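Local coordinates for cell envelope-related transcriptional attenuator domain-containing protein (Streptococcus agalactiae, PDB 3OKZ) that probably attaches lipid-carried glycopolymers to the cell wall, as other members of the LytR/CpsA/Psr family do, although its own function has not been established, at residues Gly92-Ala97 / Phe112-Met117; Val121-Ala126 / Lys207-Ala212; Asn134-Pro139 / Ser169-Asp174; Lys265-Val270 / Leu286-Ile291. All coordinates share one frame; numbering follows the deposited sequence.

Interaction 1 (Gly92-Ala97 / Phe112-Met117)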
loop_
_atom_site.group_PDB
_atom_site.type_symbol
_atom_site.label_atom_id
_atom_site.label_comp_id
_atom_site.label_asym_id
_atom_site.label_seq_id
_atom_site.Cartn_x
_atom_site.Cartn_y
_atom_site.Cartn_z
ATOM N N GLY A 92 3.235 10.907 11.819
ATOM C CA GLY A 92 4.151 10.013 12.506
ATOM C C GLY A 92 4.970 9.220 11.515
ATOM O O GLY A 92 5.796 8.390 11.891
ATOM N N GLY A 93 4.723 9.479 10.237
ATOM C CA GLY A 93 5.441 8.803 9.177
ATOM C C GLY A 93 5.474 7.292 9.259
ATOM O O GLY A 93 4.718 6.675 10.005
ATOM N N ALA A 94 6.378 6.709 8.479
ATOM C CA ALA A 94 6.569 5.266 8.390
ATOM C C ALA A 94 6.257 4.479 9.664
ATOM O O ALA A 94 5.411 3.574 9.651
ATOM C CB ALA A 94 7.993 4.977 7.939
ATOM N N GLU A 95 6.942 4.818 10.754
ATOM C CA GLU A 95 6.750 4.136 12.034
ATOM C C GLU A 95 5.310 4.044 12.525
ATOM O O GLU A 95 4.849 2.970 12.928
ATOM C CB GLU A 95 7.599 4.817 13.102
ATOM C CG GLU A 95 7.276 4.419 14.531
ATOM C CD GLU A 95 8.328 4.915 15.498
ATOM O OE1 GLU A 95 9.310 4.178 15.746
ATOM O OE2 GLU A 95 8.180 6.050 15.995
HETATM N N MSE A 96 4.606 5.172 12.499
HETATM C CA MSE A 96 3.222 5.222 12.967
HETATM C C MSE A 96 2.309 4.504 11.990
HETATM O O MSE A 96 1.343 3.865 12.390
HETATM C CB MSE A 96 2.775 6.680 13.160
HETATM C CG MSE A 96 1.415 6.850 13.835
HETATM SE SE MSE A 96 1.170 8.650 14.549
HETATM C CE MSE A 96 1.540 8.287 16.409
ATOM N N ALA A 97 2.623 4.608 10.706
ATOM C CA ALA A 97 1.831 3.936 9.697
ATOM C C ALA A 97 1.980 2.453 9.969
ATOM O O ALA A 97 0.996 1.707 10.031
ATOM C CB ALA A 97 2.356 4.260 8.320
ATOM N N PHE A 112 8.905 -3.508 5.434
ATOM C CA PHE A 112 8.250 -2.267 5.097
ATOM C C PHE A 112 9.025 -1.577 3.987
ATOM O O PHE A 112 10.258 -1.507 4.011
ATOM C CB PHE A 112 8.217 -1.382 6.344
ATOM C CG PHE A 112 8.200 0.080 6.053
ATOM C CD1 PHE A 112 6.993 0.749 5.836
ATOM C CD2 PHE A 112 9.397 0.791 5.972
ATOM C CE1 PHE A 112 6.970 2.109 5.539
ATOM C CE2 PHE A 112 9.393 2.155 5.674
ATOM C CZ PHE A 112 8.171 2.815 5.455
HETATM N N MSE A 113 8.299 -1.064 3.008
HETATM C CA MSE A 113 8.952 -0.371 1.918
HETATM C C MSE A 113 8.181 0.878 1.527
HETATM O O MSE A 113 6.945 0.872 1.416
HETATM C CB MSE A 113 9.089 -1.295 0.713
HETATM C CG MSE A 113 9.732 -0.627 -0.485
HETATM SE SE MSE A 113 9.919 -1.790 -1.996
HETATM C CE MSE A 113 11.703 -2.416 -1.689
ATOM N N GLN A 114 8.916 1.963 1.337
ATOM C CA GLN A 114 8.283 3.205 0.932
ATOM C C GLN A 114 9.018 3.789 -0.251
ATOM O O GLN A 114 10.248 3.745 -0.309
ATOM C CB GLN A 114 8.237 4.198 2.097
ATOM C CG GLN A 114 9.572 4.738 2.581
ATOM C CD GLN A 114 9.416 5.469 3.905
ATOM O OE1 GLN A 114 8.341 5.982 4.224
ATOM N NE2 GLN A 114 10.487 5.526 4.678
ATOM N N ILE A 115 8.242 4.299 -1.204
ATOM C CA ILE A 115 8.773 4.905 -2.420
ATOM C C ILE A 115 8.010 6.196 -2.707
ATOM O O ILE A 115 6.779 6.222 -2.644
ATOM C CB ILE A 115 8.620 3.945 -3.618
ATOM C CG1 ILE A 115 9.247 2.591 -3.261
ATOM C CG2 ILE A 115 9.302 4.528 -4.856
ATOM C CD1 ILE A 115 9.393 1.626 -4.427
ATOM N N ASN A 116 8.730 7.273 -3.004
ATOM C CA ASN A 116 8.065 8.541 -3.289
ATOM C C ASN A 116 7.607 8.568 -4.732
ATOM O O ASN A 116 7.899 7.653 -5.504
ATOM C CB ASN A 116 8.985 9.735 -3.012
ATOM C CG ASN A 116 10.237 9.703 -3.837
ATOM O OD1 ASN A 116 10.185 9.550 -5.052
ATOM N ND2 ASN A 116 11.375 9.850 -3.183
HETATM N N MSE A 117 6.913 9.633 -5.106
HETATM C CA MSE A 117 6.377 9.733 -6.452
HETATM C C MSE A 117 7.398 9.666 -7.571
HETATM O O MSE A 117 7.105 9.130 -8.635
HETATM C CB MSE A 117 5.514 10.987 -6.571
HETATM C CG MSE A 117 4.386 11.036 -5.532
HETATM SE SE MSE A 117 3.194 9.496 -5.587
HETATM C CE MSE A 117 3.868 8.514 -4.065
#
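Gln-114 OE1 lies 3.9 Å from Ala-94 CB, and this amide oxygen is hydrogen-bonded to the hydroxyl of Tyr-89, so a buried polar atom is satisfied right beside an apolar touch. The amide also borders the Phe-112 ring: OE1 sits in the ring plane at its edge, 3.4 Å from Phe-112 CZ. It reaches that place because Gln-114 CG stands between the backbone N and the carbonyl carbon (chi1 67°), with the rest of the chain extended toward the helix. The principal meeting is between Ala-94 CB and the far end of the Phe-112 ring, where CZ comes within 3.3 Å and CE1 and CE2 follow at 3.9 Å each. The methyl approaches the ring obliquely. One ring face is backed by Gln-114 N, 4.2 Å above the plane and offset toward the rim. Phe-112 and Gln-114, two positions apart on one strand, thus turn the same way and form a small platform for a single methyl. Met-25 of strand 20-28 also touches Phe-112, while Tyr-89 of helix 87-90 flanks Ala-94. The example illustrates helix-on-sheet packing in an alpha/beta fold: helix 93-105 lies on one face of the central mixed sheet at strand 111-116, with Ala-94 as the residue that touches it.

Interaction 2 (Val121-Ala126 / Lys207-Ala212)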
loop_
_atom_site.group_PDB
_atom_site.type_symbol
_atom_site.label_atom_id
_atom_site.label_comp_id
_atom_site.label_asym_id
_atom_site.label_seq_id
_atom_site.Cartn_x
_atom_site.Cartn_y
_atom_site.Cartn_z
ATOM N N VAL A 121 7.478 6.964 -10.693
ATOM C CA VAL A 121 7.711 7.455 -12.045
ATOM C C VAL A 121 8.960 6.840 -12.656
ATOM O O VAL A 121 8.913 6.295 -13.756
ATOM C CB VAL A 121 7.801 9.010 -12.064
ATOM C CG1 VAL A 121 8.567 9.496 -13.294
ATOM C CG2 VAL A 121 6.387 9.599 -12.091
ATOM N N ASP A 122 10.077 6.929 -11.948
ATOM C CA ASP A 122 11.328 6.347 -12.437
ATOM C C ASP A 122 11.198 4.838 -12.634
ATOM O O ASP A 122 11.609 4.292 -13.654
ATOM C CB ASP A 122 12.465 6.625 -11.451
ATOM C CG ASP A 122 12.910 8.068 -11.474
ATOM O OD1 ASP A 122 13.614 8.490 -10.530
ATOM O OD2 ASP A 122 12.562 8.777 -12.447
ATOM N N LEU A 123 10.612 4.173 -11.646
ATOM C CA LEU A 123 10.438 2.726 -11.684
ATOM C C LEU A 123 9.716 2.270 -12.947
ATOM O O LEU A 123 10.170 1.361 -13.639
ATOM C CB LEU A 123 9.682 2.266 -10.439
ATOM C CG LEU A 123 9.642 0.761 -10.185
ATOM C CD1 LEU A 123 11.037 0.141 -10.360
ATOM C CD2 LEU A 123 9.072 0.532 -8.777
ATOM N N VAL A 124 8.592 2.899 -13.250
ATOM C CA VAL A 124 7.865 2.545 -14.452
ATOM C C VAL A 124 8.776 2.742 -15.665
ATOM O O VAL A 124 8.943 1.834 -16.475
ATOM C CB VAL A 124 6.596 3.412 -14.608
ATOM C CG1 VAL A 124 6.004 3.233 -15.997
ATOM C CG2 VAL A 124 5.579 3.032 -13.536
ATOM N N ASN A 125 9.383 3.918 -15.776
ATOM C CA ASN A 125 10.256 4.202 -16.908
ATOM C C ASN A 125 11.437 3.239 -17.001
ATOM O O ASN A 125 11.867 2.881 -18.093
ATOM C CB ASN A 125 10.765 5.648 -16.857
ATOM C CG ASN A 125 9.690 6.681 -17.270
ATOM O OD1 ASN A 125 8.807 6.398 -18.092
ATOM N ND2 ASN A 125 9.787 7.888 -16.723
ATOM N N ALA A 126 11.946 2.797 -15.857
ATOM C CA ALA A 126 13.082 1.885 -15.852
ATOM C C ALA A 126 12.796 0.555 -16.541
ATOM O O ALA A 126 13.708 -0.064 -17.075
ATOM C CB ALA A 126 13.539 1.637 -14.446
ATOM N N LYS A 207 19.602 -5.322 -10.293
ATOM C CA LYS A 207 20.479 -4.412 -9.573
ATOM C C LYS A 207 20.304 -3.004 -10.111
ATOM O O LYS A 207 20.114 -2.058 -9.357
ATOM C CB LYS A 207 21.941 -4.824 -9.739
ATOM C CG LYS A 207 22.349 -6.058 -8.951
ATOM C CD LYS A 207 23.865 -6.189 -8.925
ATOM C CE LYS A 207 24.318 -7.365 -8.085
ATOM N NZ LYS A 207 25.800 -7.447 -8.056
ATOM N N LYS A 208 20.355 -2.890 -11.434
ATOM C CA LYS A 208 20.238 -1.603 -12.101
ATOM C C LYS A 208 18.936 -0.913 -11.753
ATOM O O LYS A 208 18.903 0.281 -11.480
ATOM C CB LYS A 208 20.346 -1.776 -13.620
ATOM C CG LYS A 208 21.744 -2.156 -14.126
ATOM C CD LYS A 208 21.909 -1.813 -15.612
ATOM C CE LYS A 208 23.304 -2.144 -16.136
ATOM N NZ LYS A 208 23.575 -3.609 -16.226
ATOM N N ILE A 209 17.860 -1.679 -11.748
ATOM C CA ILE A 209 16.564 -1.124 -11.439
ATOM C C ILE A 209 16.435 -0.665 -9.994
ATOM O O ILE A 209 15.992 0.458 -9.743
ATOM C CB ILE A 209 15.461 -2.134 -11.779
ATOM C CG1 ILE A 209 15.388 -2.276 -13.303
ATOM C CG2 ILE A 209 14.123 -1.687 -11.192
ATOM C CD1 ILE A 209 14.436 -3.336 -13.803
ATOM N N LEU A 210 16.833 -1.499 -9.039
ATOM C CA LEU A 210 16.705 -1.098 -7.642
ATOM C C LEU A 210 17.606 0.063 -7.269
ATOM O O LEU A 210 17.390 0.716 -6.255
ATOM C CB LEU A 210 16.949 -2.288 -6.707
ATOM C CG LEU A 210 15.926 -3.436 -6.830
ATOM C CD1 LEU A 210 16.175 -4.453 -5.730
ATOM C CD2 LEU A 210 14.494 -2.903 -6.733
ATOM N N SER A 211 18.601 0.334 -8.106
ATOM C CA SER A 211 19.532 1.432 -7.873
ATOM C C SER A 211 18.993 2.679 -8.580
ATOM O O SER A 211 19.287 3.814 -8.187
ATOM C CB SER A 211 20.911 1.090 -8.436
ATOM O OG SER A 211 21.111 1.764 -9.659
ATOM N N ALA A 212 18.222 2.446 -9.640
ATOM C CA ALA A 212 17.588 3.518 -10.409
ATOM C C ALA A 212 16.564 4.233 -9.524
ATOM O O ALA A 212 16.317 5.429 -9.685
ATOM C CB ALA A 212 16.874 2.943 -11.646
HETATM O O HOH W 1 15.227 7.444 -8.529
#
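Leu-123 and Ile-209 supply the closer of two apolar touches, with Leu-123 CD1 at 3.7 Å from Ile-209 CG2 and the two side chains crossing at about a right angle. Leu-123 owes this reach to its first torsion: CG lies anti to the backbone N (chi1 -169°), which brings a branch that starts off to one side round toward the partner helix. The second touch is looser, Ala-126 CB to Ile-209 CG1 at 4.5 Å, so the isoleucine uses both of its branches, one for each neighbour. Val-193 and Leu-200 of helix 178-200 also touch Leu-123 and Ile-209, respectively.

These contacts belong to an antiparallel pair, helix 117-126 with helix 203-212. The axes of 121-126 and 207-212 run at 156° to each other and approach to 9.6 Å, a moderate spacing spanned chiefly by short or branched side chains near the protein surface.

The polar contacts are indirect. Asp-122 OD1 and Ala-212 O stand 4.2 Å apart, and a water within hydrogen-bonding distance of both, 2.6 Å from Ala-212 O, can bridge them; the other carboxylate oxygen, OD2, is bonded to Gln-118 NE2 one turn earlier. Within the second helix, Lys-208 O accepts both from Ala-212 N and from Ser-211 OG, the two donors arriving from the same face of the carbonyl plane, and the hydroxyl lies tilted 33° out of that plane.

Interaction 3 (Asn134-Pro139 / Ser169-Asp174)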
loop_
_atom_site.group_PDB
_atom_site.type_symbol
_atom_site.label_atom_id
_atom_site.label_comp_id
_atom_site.label_asym_id
_atom_site.label_seq_id
_atom_site.Cartn_x
_atom_site.Cartn_y
_atom_site.Cartn_z
ATOM N N ASN A 134 -7.517 2.730 -20.717
ATOM C CA ASN A 134 -8.393 3.732 -20.112
ATOM C C ASN A 134 -9.826 3.444 -20.518
ATOM O O ASN A 134 -10.273 3.851 -21.583
ATOM C CB ASN A 134 -7.994 5.135 -20.573
ATOM C CG ASN A 134 -9.020 6.181 -20.195
ATOM O OD1 ASN A 134 -9.588 6.143 -19.104
ATOM N ND2 ASN A 134 -9.257 7.131 -21.090
ATOM N N LYS A 135 -10.545 2.743 -19.654
ATOM C CA LYS A 135 -11.919 2.357 -19.948
ATOM C C LYS A 135 -12.862 3.534 -20.140
ATOM O O LYS A 135 -13.977 3.357 -20.619
ATOM C CB LYS A 135 -12.453 1.435 -18.844
ATOM C CG LYS A 135 -12.384 2.064 -17.462
ATOM C CD LYS A 135 -13.024 1.211 -16.376
ATOM C CE LYS A 135 -12.975 1.949 -15.043
ATOM N NZ LYS A 135 -13.652 1.211 -13.943
ATOM N N PHE A 136 -12.412 4.735 -19.791
ATOM C CA PHE A 136 -13.256 5.920 -19.928
ATOM C C PHE A 136 -13.302 6.526 -21.331
ATOM O O PHE A 136 -12.638 6.071 -22.258
ATOM C CB PHE A 136 -12.819 7.007 -18.941
ATOM C CG PHE A 136 -12.763 6.542 -17.519
ATOM C CD1 PHE A 136 -11.544 6.229 -16.925
ATOM C CD2 PHE A 136 -13.931 6.389 -16.778
ATOM C CE1 PHE A 136 -11.492 5.769 -15.614
ATOM C CE2 PHE A 136 -13.890 5.927 -15.465
ATOM C CZ PHE A 136 -12.671 5.617 -14.882
ATOM N N ASP A 137 -14.108 7.570 -21.466
ATOM C CA ASP A 137 -14.269 8.271 -22.721
ATOM C C ASP A 137 -13.384 9.500 -22.735
ATOM O O ASP A 137 -12.954 9.951 -23.787
ATOM C CB ASP A 137 -15.719 8.688 -22.887
ATOM C CG ASP A 137 -16.548 7.636 -23.567
ATOM O OD1 ASP A 137 -16.407 6.448 -23.213
ATOM O OD2 ASP A 137 -17.344 8.005 -24.455
ATOM N N PHE A 138 -13.121 10.041 -21.554
ATOM C CA PHE A 138 -12.286 11.226 -21.406
ATOM C C PHE A 138 -10.859 10.824 -21.050
ATOM O O PHE A 138 -10.571 9.644 -20.861
ATOM C CB PHE A 138 -12.857 12.116 -20.307
ATOM C CG PHE A 138 -13.280 11.357 -19.089
ATOM C CD1 PHE A 138 -14.451 10.599 -19.101
ATOM C CD2 PHE A 138 -12.483 11.348 -17.950
ATOM C CE1 PHE A 138 -14.817 9.835 -17.996
ATOM C CE2 PHE A 138 -12.836 10.594 -16.844
ATOM C CZ PHE A 138 -14.005 9.832 -16.864
ATOM N N PRO A 139 -9.941 11.800 -20.973
ATOM C CA PRO A 139 -8.555 11.474 -20.631
ATOM C C PRO A 139 -8.401 11.375 -19.121
ATOM O O PRO A 139 -8.897 12.230 -18.385
ATOM C CB PRO A 139 -7.760 12.658 -21.191
ATOM C CG PRO A 139 -8.677 13.278 -22.201
ATOM C CD PRO A 139 -10.018 13.157 -21.532
ATOM N N SER A 169 -2.628 6.382 -11.592
ATOM C CA SER A 169 -2.890 5.796 -10.281
ATOM C C SER A 169 -3.336 6.799 -9.224
ATOM O O SER A 169 -3.496 6.441 -8.058
ATOM C CB SER A 169 -1.660 5.046 -9.785
ATOM O OG SER A 169 -0.536 5.897 -9.790
ATOM N N ARG A 170 -3.533 8.053 -9.616
ATOM C CA ARG A 170 -3.994 9.055 -8.664
ATOM C C ARG A 170 -5.438 9.460 -8.961
ATOM O O ARG A 170 -6.194 9.807 -8.058
ATOM C CB ARG A 170 -3.104 10.294 -8.719
ATOM C CG ARG A 170 -1.867 10.251 -7.834
ATOM C CD ARG A 170 -0.990 11.461 -8.123
ATOM N NE ARG A 170 -0.095 11.788 -7.018
ATOM C CZ ARG A 170 -0.506 12.105 -5.796
ATOM N NH1 ARG A 170 -1.805 12.136 -5.519
ATOM N NH2 ARG A 170 0.379 12.393 -4.852
HETATM N N MSE A 171 -5.808 9.410 -10.239
HETATM C CA MSE A 171 -7.148 9.792 -10.674
HETATM C C MSE A 171 -8.188 9.229 -9.718
HETATM O O MSE A 171 -8.126 8.066 -9.321
HETATM C CB MSE A 171 -7.402 9.306 -12.106
HETATM C CG MSE A 171 -8.610 9.967 -12.766
HETATM SE SE MSE A 171 -10.387 9.460 -12.080
HETATM C CE MSE A 171 -10.828 8.094 -13.380
ATOM N N ARG A 172 -9.159 10.057 -9.365
ATOM C CA ARG A 172 -10.175 9.650 -8.415
ATOM C C ARG A 172 -11.555 10.245 -8.676
ATOM O O ARG A 172 -12.535 9.522 -8.812
ATOM C CB ARG A 172 -9.700 10.057 -7.016
ATOM C CG ARG A 172 -10.633 9.759 -5.846
ATOM C CD ARG A 172 -10.141 10.527 -4.625
ATOM N NE ARG A 172 -10.472 9.896 -3.350
ATOM C CZ ARG A 172 -11.708 9.741 -2.880
ATOM N NH1 ARG A 172 -12.754 10.171 -3.582
ATOM N NH2 ARG A 172 -11.895 9.159 -1.699
ATOM N N TYR A 173 -11.612 11.567 -8.766
ATOM C CA TYR A 173 -12.864 12.292 -8.920
ATOM C C TYR A 173 -13.694 12.085 -10.161
ATOM O O TYR A 173 -14.884 12.398 -10.171
ATOM C CB TYR A 173 -12.601 13.773 -8.680
ATOM C CG TYR A 173 -11.984 13.948 -7.328
ATOM C CD1 TYR A 173 -12.617 13.434 -6.195
ATOM C CD2 TYR A 173 -10.736 14.535 -7.174
ATOM C CE1 TYR A 173 -12.019 13.493 -4.941
ATOM C CE2 TYR A 173 -10.127 14.600 -5.916
ATOM C CZ TYR A 173 -10.776 14.076 -4.811
ATOM O OH TYR A 173 -10.191 14.127 -3.578
ATOM N N ASP A 174 -13.094 11.556 -11.210
ATOM C CA ASP A 174 -13.880 11.305 -12.396
ATOM C C ASP A 174 -14.266 9.842 -12.407
ATOM O O ASP A 174 -14.917 9.366 -13.337
ATOM C CB ASP A 174 -13.084 11.671 -13.629
ATOM C CG ASP A 174 -12.898 13.144 -13.746
ATOM O OD1 ASP A 174 -13.927 13.846 -13.801
ATOM O OD2 ASP A 174 -11.739 13.602 -13.769
HETATM O O HOH W 2 -9.647 11.467 -15.309
#
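Phe-136 is the first residue of the 134-139 loop to meet the other segment, and the two residues before it help to place its ring. Asn-134 OD1 lies in the ring plane at its edge and accepts a weak hydrogen bond from Phe-136 N, while Lys-135 CG sits over the centre of one face, 4.2 Å above the plane; the ammonium end of that lysine is salt-bridged to Glu-177. Across the contact, the methyl of selenomethionine Met-171 comes from the opposite direction, its CE 3.3 Å from Phe-136 CE1, and meets the ring obliquely. Bends at chi2 (-70°) and chi3 (-96°) fold the Met-171 chain so that the methyl, rather than the selenium, makes the touch. Phe-136 CE2 also comes within 4.2 Å of Asp-174 O.

Further on, Phe-138 CE2 packs 3.4 Å from Asp-174 CB, with ring and carboxylate planes 65° apart. Phe-136 CB lies over one face of the Phe-138 ring, offset toward its rim, so the first phenylalanine backs the second. Pro-139 O then takes a water at 3.3 Å, which is bonded only weakly to Asp-174 OD2.

The 169-174 loop runs from helix 162-168 to helix 178-200, and Met-171 lies between the latter, whose Arg-185 donates to its carbonyl, and strand 140-141, whose Ile-140 touches its side chain.

Interaction 4 (Lys265-Val270 / Leu286-Ile291)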
loop_
_atom_site.group_PDB
_atom_site.type_symbol
_atom_site.label_atom_id
_atom_site.label_comp_id
_atom_site.label_asym_id
_atom_site.label_seq_id
_atom_site.Cartn_x
_atom_site.Cartn_y
_atom_site.Cartn_z
ATOM N N LYS A 265 -17.482 -8.622 11.038
ATOM C CA LYS A 265 -17.494 -9.803 10.182
ATOM C C LYS A 265 -16.439 -9.761 9.079
ATOM O O LYS A 265 -15.820 -10.775 8.760
ATOM C CB LYS A 265 -18.871 -9.956 9.535
ATOM C CG LYS A 265 -19.153 -11.318 8.915
ATOM C CD LYS A 265 -19.663 -12.313 9.963
ATOM C CE LYS A 265 -20.150 -13.615 9.326
ATOM N NZ LYS A 265 -20.815 -14.518 10.313
ATOM N N HIS A 266 -16.237 -8.580 8.504
ATOM C CA HIS A 266 -15.299 -8.402 7.399
ATOM C C HIS A 266 -13.832 -8.336 7.800
ATOM O O HIS A 266 -13.020 -9.136 7.340
ATOM C CB HIS A 266 -15.653 -7.132 6.626
ATOM C CG HIS A 266 -14.927 -6.991 5.326
ATOM N ND1 HIS A 266 -14.272 -5.833 4.960
ATOM C CD2 HIS A 266 -14.790 -7.846 4.282
ATOM C CE1 HIS A 266 -13.767 -5.979 3.747
ATOM N NE2 HIS A 266 -14.067 -7.191 3.314
ATOM N N LEU A 267 -13.495 -7.370 8.647
ATOM C CA LEU A 267 -12.118 -7.191 9.073
ATOM C C LEU A 267 -11.482 -8.463 9.611
ATOM O O LEU A 267 -10.296 -8.695 9.401
ATOM C CB LEU A 267 -12.020 -6.060 10.107
ATOM C CG LEU A 267 -10.641 -5.779 10.714
ATOM C CD1 LEU A 267 -9.590 -5.695 9.637
ATOM C CD2 LEU A 267 -10.690 -4.497 11.497
ATOM N N LEU A 268 -12.256 -9.295 10.297
ATOM C CA LEU A 268 -11.707 -10.541 10.827
ATOM C C LEU A 268 -11.287 -11.401 9.633
ATOM O O LEU A 268 -10.107 -11.691 9.450
ATOM C CB LEU A 268 -12.761 -11.267 11.676
ATOM C CG LEU A 268 -12.391 -12.450 12.586
ATOM C CD1 LEU A 268 -12.157 -13.697 11.769
ATOM C CD2 LEU A 268 -11.167 -12.097 13.405
ATOM N N ALA A 269 -12.262 -11.780 8.815
ATOM C CA ALA A 269 -12.019 -12.592 7.630
ATOM C C ALA A 269 -10.752 -12.191 6.872
ATOM O O ALA A 269 -9.935 -13.039 6.500
ATOM C CB ALA A 269 -13.212 -12.498 6.700
ATOM N N VAL A 270 -10.606 -10.894 6.638
ATOM C CA VAL A 270 -9.465 -10.353 5.913
ATOM C C VAL A 270 -8.163 -10.584 6.674
ATOM O O VAL A 270 -7.129 -10.904 6.075
ATOM C CB VAL A 270 -9.645 -8.834 5.655
ATOM C CG1 VAL A 270 -8.482 -8.295 4.846
ATOM C CG2 VAL A 270 -10.957 -8.585 4.932
ATOM N N LEU A 286 -12.320 -11.281 17.000
ATOM C CA LEU A 286 -11.569 -10.180 16.431
ATOM C C LEU A 286 -10.960 -9.201 17.436
ATOM O O LEU A 286 -11.486 -9.000 18.529
ATOM C CB LEU A 286 -12.477 -9.440 15.437
ATOM C CG LEU A 286 -12.140 -8.040 14.926
ATOM C CD1 LEU A 286 -10.758 -8.007 14.295
ATOM C CD2 LEU A 286 -13.202 -7.637 13.911
ATOM N N LYS A 287 -9.833 -8.614 17.038
ATOM C CA LYS A 287 -9.099 -7.611 17.810
ATOM C C LYS A 287 -8.520 -6.668 16.764
ATOM O O LYS A 287 -7.965 -7.116 15.761
ATOM C CB LYS A 287 -7.962 -8.251 18.614
ATOM C CG LYS A 287 -6.950 -7.265 19.188
ATOM C CD LYS A 287 -5.846 -8.014 19.912
ATOM C CE LYS A 287 -4.628 -7.144 20.196
ATOM N NZ LYS A 287 -4.901 -6.068 21.186
ATOM N N THR A 288 -8.663 -5.370 16.989
ATOM C CA THR A 288 -8.176 -4.363 16.057
ATOM C C THR A 288 -8.197 -3.028 16.760
ATOM O O THR A 288 -8.802 -2.895 17.822
ATOM C CB THR A 288 -9.092 -4.234 14.826
ATOM O OG1 THR A 288 -8.516 -3.313 13.891
ATOM C CG2 THR A 288 -10.449 -3.705 15.242
ATOM N N SER A 289 -7.544 -2.033 16.170
ATOM C CA SER A 289 -7.537 -0.700 16.767
ATOM C C SER A 289 -8.505 0.192 16.006
ATOM O O SER A 289 -8.652 1.372 16.309
ATOM C CB SER A 289 -6.128 -0.104 16.739
ATOM O OG SER A 289 -5.547 -0.224 15.453
ATOM N N ALA A 290 -9.173 -0.394 15.021
ATOM C CA ALA A 290 -10.118 0.344 14.201
ATOM C C ALA A 290 -11.509 0.311 14.798
ATOM O O ALA A 290 -11.881 -0.633 15.491
ATOM C CB ALA A 290 -10.141 -0.215 12.774
ATOM N N ILE A 291 -12.263 1.363 14.508
ATOM C CA ILE A 291 -13.619 1.532 14.984
ATOM C C ILE A 291 -14.542 0.645 14.167
ATOM O O ILE A 291 -14.691 0.831 12.966
ATOM C CB ILE A 291 -14.039 3.005 14.841
ATOM C CG1 ILE A 291 -13.230 3.866 15.809
ATOM C CG2 ILE A 291 -15.516 3.165 15.135
ATOM C CD1 ILE A 291 -11.738 3.784 15.600
#
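An ST turn at Thr-288, packed against Leu-267 of helix 264-277, gives this contact its character: a helix flank meets an irregular segment that returns along it and then lies beside strand 67-69. Thr-288 OG1 accepts from Ala-290 N at 3.2 Å with an N-H...O angle of 164°, a nearly straight bond that shapes the bend. The same hydroxyl is hydrogen-bonded to Leu-104 O of helix 93-105, so its polar needs are met although one side of it is pressed by hydrocarbon: Leu-267 CD2 lies 3.4 Å from Thr-288 OG1. This methyl in fact touches all three atoms of the threonine side chain, with Thr-288 CG2 at 3.8 Å. Beyond the turn, Ser-289 and Ile-291 form backbone hydrogen bonds with Lys-69 and Leu-67.

Leu-286 does most of the remaining work. Besides Leu-267 and Leu-268 it touches Lys-264 and Gln-271, four residues spaced as in the diamond-shaped hole on a helix surface; it fills the hole much as a knob would, though it comes from a loop rather than from a second helix. Its CG lies anti to the backbone N (chi1 164°), which directs the branched end at the helix, CD1 toward Leu-267 and CD2 toward the Leu-268 backbone N. Leu-286 CD1 reaches Leu-267 CG at 4.2 Å. Leu-268 and Leu-286, by contrast, slide past each other in opposite directions, so that the tip of one meets the root of the other: Leu-268 CD2 is 3.6 Å from Leu-286 CB.

Interactions 1, 2 and 4 come in series along the chain, while interaction 3 is nested inside the loop that interaction 2 closes. Interactions 1 and 2 adjoin in sequence, since strand 111-116 leads straight into helix 117-126, yet their centres are 19 Å apart. Interactions 1 and 3 touch through Met-117 and Arg-170, and all four of their segments belong to the LytR/CpsA/Psr domain. Interactions 2 and 4, with centres 36 Å apart, lie on opposite sides of the chain's centre. Interaction 1 packs helix 93-105 on the sheet about 10 Å from that centre; the other three, centred 18 to 20 Å from it, join helices and loops, and the same helix also borders interaction 4.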